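Acyl-coenzyme A thioesterase THEM4 (Rhodococcus sp., PDB 2OV9) probably hydrolyses medium- and long-chain fatty acyl-CoA thioesters to the free fatty acid and coenzyme A. Local coordinates at residues H6-S12 with A147-K151; L142-N146 with I186-G190; L158-R164 with Q198-E204. One frame throughout, in Å; residues are numbered along the deposited sequence. Where two conformers were deposited one is given.

Contact 1. Residues H6-S12 with A147-K151; sequences HPTFENS and AWGGK
Trp148 turns its CG anti to the backbone N (chi1 177°), and this lays the indole flat against the backbone of Thr8 and Phe9. Phe9 has its CG between its own N and carbonyl carbon (chi1 74°), which sends the phenyl ring toward the end of the helix. The Thr8-Phe9 peptide rests on one indole face. Phe9 N stands 3.4 Å above the ring plane, over the centre, and Thr8 C lies nearer the rim. The same N-H is donated to Trp148 O at 2.9 Å, in the carbonyl plane, with an N-H...O angle of 157°. One residue thus holds this peptide by its ring and its carbonyl. Ser12 CB meets the indole edge, 3.8 Å from Trp148 CH2. Trp148 NE1 is satisfied elsewhere, by Leu107 O. At the edge of the Phe9 ring, CD1 comes 3.2 Å from Trp148 O. In the conformer given, the His6 ring presents its edge to the helix, and NE2 makes a weak bond to Ala147 O at 3.0 Å. Within the loop, Asn11 OD1 accepts from Thr8 N at 2.7 Å and from Ser12 OG, which arrive from opposite faces of its plane. Thr8 OG1 accepts from Glu10 N, forming an ST turn. This N-terminal loop therefore packs on a helix C-terminus closed by a Schellman motif, in which Gly150 has positive phi.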
loop_
_atom_site.group_PDB
_atom_site.type_symbol
_atom_site.label_atom_id
_atom_site.label_comp_id
_atom_site.label_asym_id
_atom_site.label_seq_id
_atom_site.Cartn_x
_atom_site.Cartn_y
_atom_site.Cartn_z
ATOM N N HIS B 6 -10.929 6.562 24.375
ATOM C CA HIS B 6 -11.118 6.037 23.019
ATOM C C HIS B 6 -12.477 5.343 22.871
ATOM O O HIS B 6 -12.880 4.576 23.745
ATOM C CB HIS B 6 -9.966 5.091 22.622
ATOM C CG HIS B 6 -10.251 4.259 21.406
ATOM N ND1 HIS B 6 -10.358 4.797 20.141
ATOM C CD2 HIS B 6 -10.456 2.928 21.264
ATOM C CE1 HIS B 6 -10.628 3.838 19.274
ATOM N NE2 HIS B 6 -10.693 2.693 19.929
ATOM N N PRO B 7 -13.203 5.627 21.763
ATOM C CA PRO B 7 -14.486 4.962 21.474
ATOM C C PRO B 7 -14.343 3.454 21.297
ATOM O O PRO B 7 -13.457 3.003 20.585
ATOM C CB PRO B 7 -14.914 5.575 20.133
ATOM C CG PRO B 7 -14.167 6.853 20.027
ATOM C CD PRO B 7 -12.866 6.639 20.741
ATOM N N THR B 8 -15.221 2.688 21.937
ATOM C CA THR B 8 -15.282 1.237 21.768
ATOM C C THR B 8 -16.727 0.823 21.587
ATOM O O THR B 8 -17.628 1.614 21.818
ATOM C CB THR B 8 -14.815 0.484 23.000
ATOM O OG1 THR B 8 -15.782 0.683 24.040
ATOM C CG2 THR B 8 -13.444 0.972 23.464
ATOM N N PHE B 9 -16.937 -0.434 21.211
ATOM C CA PHE B 9 -18.279 -0.959 20.984
ATOM C C PHE B 9 -19.176 -0.875 22.230
ATOM O O PHE B 9 -20.385 -0.991 22.122
ATOM C CB PHE B 9 -18.215 -2.398 20.429
ATOM C CG PHE B 9 -17.832 -3.438 21.449
ATOM C CD1 PHE B 9 -16.520 -3.541 21.906
ATOM C CD2 PHE B 9 -18.785 -4.331 21.939
ATOM C CE1 PHE B 9 -16.167 -4.506 22.831
ATOM C CE2 PHE B 9 -18.445 -5.298 22.881
ATOM C CZ PHE B 9 -17.138 -5.386 23.331
ATOM N N GLU B 10 -18.590 -0.664 23.404
ATOM C CA GLU B 10 -19.399 -0.567 24.635
ATOM C C GLU B 10 -19.778 0.858 25.034
ATOM O O GLU B 10 -20.768 1.071 25.761
ATOM C CB GLU B 10 -18.685 -1.260 25.795
ATOM C CG GLU B 10 -18.586 -2.751 25.599
ATOM C CD GLU B 10 -17.674 -3.423 26.591
ATOM O OE1 GLU B 10 -17.937 -4.602 26.909
ATOM O OE2 GLU B 10 -16.709 -2.778 27.069
ATOM N N ASN B 11 -18.989 1.834 24.602
ATOM C CA ASN B 11 -19.207 3.206 25.063
ATOM C C ASN B 11 -19.671 4.173 23.978
ATOM O O ASN B 11 -19.872 5.341 24.240
ATOM C CB ASN B 11 -17.955 3.737 25.785
ATOM C CG ASN B 11 -16.772 3.896 24.861
ATOM O OD1 ASN B 11 -16.925 4.026 23.628
ATOM N ND2 ASN B 11 -15.571 3.900 25.444
ATOM N N SER B 12 -19.831 3.670 22.758
ATOM C CA SER B 12 -20.194 4.486 21.607
ATOM C C SER B 12 -21.315 3.816 20.834
ATOM O O SER B 12 -21.392 2.591 20.832
ATOM C CB SER B 12 -18.956 4.680 20.727
ATOM O OG SER B 12 -18.034 5.541 21.388
ATOM N N ALA B 147 -8.867 -1.850 18.195
ATOM C CA ALA B 147 -9.122 -0.606 18.946
ATOM C C ALA B 147 -10.583 -0.546 19.393
ATOM O O ALA B 147 -10.878 -0.259 20.548
ATOM C CB ALA B 147 -8.790 0.622 18.103
ATOM N N TRP B 148 -11.486 -0.827 18.461
ATOM C CA TRP B 148 -12.922 -0.752 18.686
ATOM C C TRP B 148 -13.389 -1.794 19.693
ATOM O O TRP B 148 -14.405 -1.609 20.401
ATOM C CB TRP B 148 -13.650 -0.892 17.345
ATOM C CG TRP B 148 -15.157 -0.910 17.400
ATOM C CD1 TRP B 148 -15.979 -1.958 17.049
ATOM C CD2 TRP B 148 -16.037 0.176 17.771
ATOM N NE1 TRP B 148 -17.307 -1.592 17.187
ATOM C CE2 TRP B 148 -17.371 -0.297 17.636
ATOM C CE3 TRP B 148 -15.829 1.487 18.230
ATOM C CZ2 TRP B 148 -18.482 0.502 17.923
ATOM C CZ3 TRP B 148 -16.945 2.285 18.519
ATOM C CH2 TRP B 148 -18.253 1.786 18.366
ATOM N N GLY B 149 -12.643 -2.886 19.777
ATOM C CA GLY B 149 -12.900 -3.915 20.780
ATOM C C GLY B 149 -12.205 -3.612 22.103
ATOM O O GLY B 149 -12.227 -4.429 23.003
ATOM N N GLY B 150 -11.574 -2.443 22.213
ATOM C CA GLY B 150 -10.932 -2.019 23.457
ATOM C C GLY B 150 -9.622 -2.723 23.763
ATOM O O GLY B 150 -9.187 -2.775 24.925
ATOM N N LYS B 151 -8.980 -3.257 22.726
ATOM C CA LYS B 151 -7.700 -3.942 22.898
ATOM C C LYS B 151 -6.614 -3.343 22.009
ATOM O O LYS B 151 -6.884 -2.580 21.084
ATOM C CB LYS B 151 -7.849 -5.443 22.631
ATOM C CG LYS B 151 -8.485 -6.247 23.773
ATOM C CD LYS B 151 -7.564 -6.353 25.014
ATOM C CE LYS B 151 -6.449 -7.400 24.845
ATOM N NZ LYS B 151 -5.450 -7.450 25.986
#

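Contact 2. Residues L142-N146 with I186-G190; sequences LGVAN and ITTAG
Asn146 and Thr188 are joined by a side-chain hydrogen bond. Thr188 OG1 donates to Asn146 OD1 at 2.7 Å, in the carbonyl plane and on a lone pair. Asn146 CG lies anti to its carbonyl carbon (chi1 -69°), and this carries the amide toward the strand. Thr188 CG2 fills the space beside this bond, 3.6 Å from Leu142 CD2 and 4.1 Å from Ala145 CB. Leu142 CD2 also rests on the strand backbone, 3.5 Å from Ala189 C. Ile186 CG2 lies 3.6 Å from Asn146 OD1. An alanine in place of Asn146 would probably deprive the buried Thr188 hydroxyl of its acceptor and open a gap beside Ile186. The side where Leu142, Asn146 and Thr188 meet is buried and closely packed. The far side of the strand differs: Thr187 and Ala189 point away from the helix and are partly exposed. The axes of the two short segments approach to 8.4 Å at an angle of 123°. Strand 185-194 runs between strands 171-182 and 199-208. Leu178 of the first touches Asn146 and Ile186, and Phe207 of the second touches Leu142, Asn146 and Thr188, so the helix lies across three neighbouring strands.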
loop_
_atom_site.group_PDB
_atom_site.type_symbol
_atom_site.label_atom_id
_atom_site.label_comp_id
_atom_site.label_asym_id
_atom_site.label_seq_id
_atom_site.Cartn_x
_atom_site.Cartn_y
_atom_site.Cartn_z
ATOM N N LEU B 142 -7.964 -4.905 10.811
ATOM C CA LEU B 142 -7.813 -5.707 12.043
ATOM C C LEU B 142 -7.316 -4.841 13.200
ATOM O O LEU B 142 -7.777 -4.994 14.331
ATOM C CB LEU B 142 -6.846 -6.906 11.853
ATOM C CG LEU B 142 -7.220 -7.956 10.792
ATOM C CD1 LEU B 142 -6.271 -9.136 10.888
ATOM C CD2 LEU B 142 -8.658 -8.397 10.981
ATOM N N GLY B 143 -6.380 -3.938 12.913
ATOM C CA GLY B 143 -5.924 -2.960 13.921
ATOM C C GLY B 143 -7.044 -2.090 14.461
ATOM O O GLY B 143 -7.138 -1.829 15.657
ATOM N N VAL B 144 -7.902 -1.629 13.564
ATOM C CA VAL B 144 -9.016 -0.798 13.951
ATOM C C VAL B 144 -10.037 -1.623 14.722
ATOM O O VAL B 144 -10.602 -1.138 15.705
ATOM C CB VAL B 144 -9.678 -0.148 12.714
ATOM C CG1 VAL B 144 -10.903 0.656 13.114
ATOM C CG2 VAL B 144 -8.678 0.746 11.981
ATOM N N ALA B 145 -10.295 -2.855 14.271
ATOM C CA ALA B 145 -11.215 -3.752 14.989
ATOM C C ALA B 145 -10.717 -4.004 16.393
ATOM O O ALA B 145 -11.492 -4.035 17.344
ATOM C CB ALA B 145 -11.414 -5.057 14.248
ATOM N N ASN B 146 -9.414 -4.170 16.553
ATOM C CA ASN B 146 -8.881 -4.290 17.895
ATOM C C ASN B 146 -9.092 -3.042 18.754
ATOM O O ASN B 146 -9.430 -3.164 19.930
ATOM C CB ASN B 146 -7.393 -4.666 17.865
ATOM C CG ASN B 146 -7.151 -6.090 17.372
ATOM O OD1 ASN B 146 -8.040 -6.925 17.413
ATOM N ND2 ASN B 146 -5.920 -6.379 16.959
ATOM N N ILE B 186 -4.053 -11.677 21.143
ATOM C CA ILE B 186 -5.311 -11.302 20.518
ATOM C C ILE B 186 -5.422 -11.972 19.162
ATOM O O ILE B 186 -4.461 -11.977 18.398
ATOM C CB ILE B 186 -5.406 -9.781 20.349
ATOM C CG1 ILE B 186 -5.352 -9.105 21.722
ATOM C CG2 ILE B 186 -6.689 -9.404 19.570
ATOM C CD1 ILE B 186 -4.476 -7.875 21.770
ATOM N N THR B 187 -6.593 -12.545 18.883
ATOM C CA THR B 187 -6.908 -13.066 17.555
ATOM C C THR B 187 -8.008 -12.238 16.927
ATOM O O THR B 187 -9.071 -12.025 17.539
ATOM C CB THR B 187 -7.374 -14.531 17.599
ATOM O OG1 THR B 187 -6.291 -15.357 18.031
ATOM C CG2 THR B 187 -7.799 -15.001 16.217
ATOM N N THR B 188 -7.760 -11.825 15.682
ATOM C CA THR B 188 -8.654 -10.959 14.950
ATOM C C THR B 188 -8.862 -11.498 13.538
ATOM O O THR B 188 -7.917 -12.003 12.925
ATOM C CB THR B 188 -8.056 -9.552 14.898
ATOM O OG1 THR B 188 -7.492 -9.236 16.177
ATOM C CG2 THR B 188 -9.115 -8.488 14.543
ATOM N N ALA B 189 -10.088 -11.379 13.019
ATOM C CA ALA B 189 -10.413 -11.878 11.680
ATOM C C ALA B 189 -11.147 -10.820 10.842
ATOM O O ALA B 189 -11.807 -9.922 11.378
ATOM C CB ALA B 189 -11.255 -13.163 11.760
ATOM N N GLY B 190 -11.052 -10.942 9.525
ATOM C CA GLY B 190 -11.709 -9.977 8.642
ATOM C C GLY B 190 -11.780 -10.541 7.248
ATOM O O GLY B 190 -11.233 -11.618 6.969
#

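Contact 3. Residues L158-R164 with Q198-E204; sequences LSTRYHR and QVCVSVE
Ser159 and Arg161 pair with Glu204 and Ser202 as the hydrogen-bonded pairs of an antiparallel ladder. Ser159 N reaches Glu204 O at 2.8 Å, and Arg161 N reaches Ser202 O at 2.9 Å. Each bond is matched by a return bond from the other strand. Thr160 with Val203 and Tyr162 with Val201 are the non-hydrogen-bonded pairs between and beyond them. Past Tyr162, Cys200 O accepts from both His163 N and Arg164 N.

On one face of the sheet, Val201 CG1 lies over the Tyr162 ring in a CH-pi contact, 4.1 Å from the centroid. Leu158 CG packs on Val203 CG2 at 3.6 Å. On the other face, His163 NE2 and Ser202 OG share a nearly straight hydrogen bond of 2.7 Å. His163 CG is anti to its carbonyl carbon (chi1 -53°), which lets the imidazole lean back along the strand to present its edge to Ser202. One face of the Arg161 guanidinium lies over His163 CE1, which stands 3.4 Å from its plane, toward the rim. A water bridges Ser159 OG and Glu204 O, donating to the latter at 2.7 Å.

Further out, Tyr162 OH is hydrogen-bonded to Gly131 O. Leu138 of helix 131-148 touches Val201 and Val203. Cys200 and Val201 both face Ile192 in a classic beta bulge. Residues 158-161 also form an antiparallel ladder with the second subunit. The sheet thus continues across the interface, as in hotdog-fold thioesterase dimers, where paired subunits form one continuous sheet.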
loop_
_atom_site.group_PDB
_atom_site.type_symbol
_atom_site.label_atom_id
_atom_site.label_comp_id
_atom_site.label_asym_id
_atom_site.label_seq_id
_atom_site.Cartn_x
_atom_site.Cartn_y
_atom_site.Cartn_z
ATOM N N LEU B 158 0.042 -12.575 10.193
ATOM C CA LEU B 158 -1.136 -12.310 9.387
ATOM C C LEU B 158 -1.205 -13.483 8.423
ATOM O O LEU B 158 -0.199 -13.829 7.804
ATOM C CB LEU B 158 -0.955 -10.983 8.639
ATOM C CG LEU B 158 -2.117 -10.210 8.037
ATOM C CD1 LEU B 158 -2.835 -9.405 9.125
ATOM C CD2 LEU B 158 -1.581 -9.289 6.902
ATOM N N SER B 159 -2.362 -14.126 8.334
ATOM C CA SER B 159 -2.579 -15.180 7.345
ATOM C C SER B 159 -3.696 -14.781 6.421
ATOM O O SER B 159 -4.846 -14.774 6.844
ATOM C CB SER B 159 -2.955 -16.478 8.031
ATOM O OG SER B 159 -1.932 -16.817 8.950
ATOM N N THR B 160 -3.361 -14.469 5.167
ATOM C CA THR B 160 -4.357 -13.986 4.212
ATOM C C THR B 160 -4.637 -15.035 3.160
ATOM O O THR B 160 -3.717 -15.588 2.571
ATOM C CB THR B 160 -3.878 -12.667 3.551
ATOM O OG1 THR B 160 -3.298 -11.829 4.565
ATOM C CG2 THR B 160 -5.034 -11.933 2.886
ATOM N N ARG B 161 -5.922 -15.303 2.934
ATOM C CA ARG B 161 -6.363 -16.310 1.981
ATOM C C ARG B 161 -7.162 -15.633 0.872
ATOM O O ARG B 161 -7.996 -14.778 1.143
ATOM C CB ARG B 161 -7.224 -17.374 2.699
ATOM C CG ARG B 161 -6.412 -18.330 3.585
ATOM C CD ARG B 161 -7.182 -19.620 3.979
ATOM N NE ARG B 161 -7.629 -20.395 2.815
ATOM C CZ ARG B 161 -8.861 -20.872 2.637
ATOM N NH1 ARG B 161 -9.814 -20.706 3.562
ATOM N NH2 ARG B 161 -9.132 -21.554 1.526
ATOM N N TYR B 162 -6.915 -16.049 -0.366
ATOM C CA TYR B 162 -7.488 -15.422 -1.533
ATOM C C TYR B 162 -8.433 -16.390 -2.215
ATOM O O TYR B 162 -8.012 -17.441 -2.697
ATOM C CB TYR B 162 -6.358 -14.985 -2.486
ATOM C CG TYR B 162 -5.467 -13.938 -1.857
ATOM C CD1 TYR B 162 -5.698 -12.574 -2.072
ATOM C CD2 TYR B 162 -4.419 -14.303 -1.017
ATOM C CE1 TYR B 162 -4.878 -11.605 -1.462
ATOM C CE2 TYR B 162 -3.610 -13.342 -0.400
ATOM C CZ TYR B 162 -3.844 -11.996 -0.649
ATOM O OH TYR B 162 -3.046 -11.051 -0.039
ATOM N N HIS B 163 -9.699 -16.008 -2.279
ATOM C CA HIS B 163 -10.768 -16.911 -2.674
ATOM C C HIS B 163 -11.276 -16.645 -4.080
ATOM O O HIS B 163 -11.540 -17.581 -4.834
ATOM C CB HIS B 163 -11.921 -16.790 -1.666
ATOM C CG HIS B 163 -11.494 -16.969 -0.239
ATOM N ND1 HIS B 163 -11.357 -18.214 0.342
ATOM C CD2 HIS B 163 -11.140 -16.072 0.711
ATOM C CE1 HIS B 163 -10.945 -18.072 1.591
ATOM N NE2 HIS B 163 -10.819 -16.784 1.847
ATOM N N ARG B 164 -11.463 -15.360 -4.402
ATOM C CA ARG B 164 -12.046 -14.921 -5.666
ATOM C C ARG B 164 -11.322 -13.631 -6.056
ATOM O O ARG B 164 -10.879 -12.887 -5.177
ATOM C CB ARG B 164 -13.534 -14.602 -5.492
ATOM C CG ARG B 164 -14.363 -15.705 -4.872
ATOM C CD ARG B 164 -15.803 -15.273 -4.644
ATOM N NE ARG B 164 -16.494 -14.927 -5.887
ATOM C CZ ARG B 164 -17.020 -15.809 -6.749
ATOM N NH1 ARG B 164 -16.953 -17.120 -6.524
ATOM N NH2 ARG B 164 -17.632 -15.380 -7.844
ATOM N N GLN B 198 -20.102 -12.072 -1.655
ATOM C CA GLN B 198 -19.128 -13.153 -1.782
ATOM C C GLN B 198 -17.760 -12.712 -1.277
ATOM O O GLN B 198 -17.341 -11.578 -1.537
ATOM C CB GLN B 198 -19.063 -13.658 -3.221
ATOM C CG GLN B 198 -20.422 -14.161 -3.708
ATOM C CD GLN B 198 -20.299 -14.994 -4.958
ATOM O OE1 GLN B 198 -20.648 -14.540 -6.048
ATOM N NE2 GLN B 198 -19.793 -16.218 -4.814
ATOM N N VAL B 199 -17.063 -13.596 -0.566
ATOM C CA VAL B 199 -15.745 -13.259 -0.025
ATOM C C VAL B 199 -14.658 -13.346 -1.106
ATOM O O VAL B 199 -14.580 -14.341 -1.854
ATOM C CB VAL B 199 -15.346 -14.226 1.100
ATOM C CG1 VAL B 199 -13.967 -13.847 1.673
ATOM C CG2 VAL B 199 -16.395 -14.231 2.207
ATOM N N CYS B 200 -13.841 -12.301 -1.199
ATOM C CA CYS B 200 -12.719 -12.240 -2.120
ATOM C C CYS B 200 -11.434 -12.607 -1.397
ATOM O O CYS B 200 -10.663 -13.457 -1.867
ATOM C CB CYS B 200 -12.591 -10.817 -2.676
ATOM S SG CYS B 200 -13.948 -10.417 -3.737
ATOM N N VAL B 201 -11.203 -11.950 -0.265
ATOM C CA VAL B 201 -10.012 -12.186 0.553
ATOM C C VAL B 201 -10.440 -12.288 2.002
ATOM O O VAL B 201 -11.353 -11.586 2.450
ATOM C CB VAL B 201 -9.009 -11.021 0.456
ATOM C CG1 VAL B 201 -7.630 -11.414 1.113
ATOM C CG2 VAL B 201 -8.789 -10.653 -0.986
ATOM N N SER B 202 -9.768 -13.142 2.771
ATOM C CA SER B 202 -10.053 -13.215 4.182
ATOM C C SER B 202 -8.716 -13.222 4.904
ATOM O O SER B 202 -7.699 -13.507 4.313
ATOM C CB SER B 202 -10.885 -14.472 4.504
ATOM O OG SER B 202 -10.176 -15.685 4.235
ATOM N N VAL B 203 -8.740 -12.887 6.179
ATOM C CA VAL B 203 -7.531 -12.845 6.982
ATOM C C VAL B 203 -7.803 -13.278 8.413
ATOM O O VAL B 203 -8.924 -13.114 8.921
ATOM C CB VAL B 203 -6.896 -11.429 6.973
ATOM C CG1 VAL B 203 -7.823 -10.405 7.644
ATOM C CG2 VAL B 203 -5.497 -11.449 7.650
ATOM N N GLU B 204 -6.790 -13.915 8.995
ATOM C CA GLU B 204 -6.677 -14.157 10.436
ATOM C C GLU B 204 -5.366 -13.525 10.912
ATOM O O GLU B 204 -4.289 -13.888 10.392
ATOM C CB GLU B 204 -6.612 -15.661 10.736
ATOM C CG GLU B 204 -7.931 -16.434 10.663
ATOM C CD GLU B 204 -7.770 -17.943 10.900
ATOM O OE1 GLU B 204 -6.762 -18.377 11.517
ATOM O OE2 GLU B 204 -8.665 -18.706 10.465
HETATM O O HOH W 1 -2.741 -15.887 11.452
#

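How the contacts relate
From the N terminus, contact 1 comes first. It closes a long loop, bringing residues 6-12 back to the end of helix 131-148 across the helical N-terminal region. Contact 2 opens on the same helix before contact 1 has closed, so the two cross. They touch where Lys151 N meets Asn146 O. Contact 3 opens after contact 1 has closed and crosses contact 2. It joins strands 154-162 and 199-208. Contacts 2 and 3 meet in one sheet through Gly190 O and Val203 N, 2.9 Å apart. Together they tie the N-terminal loop to the helix, the helix to the sheet, and the sheet to its dimer-edge strand.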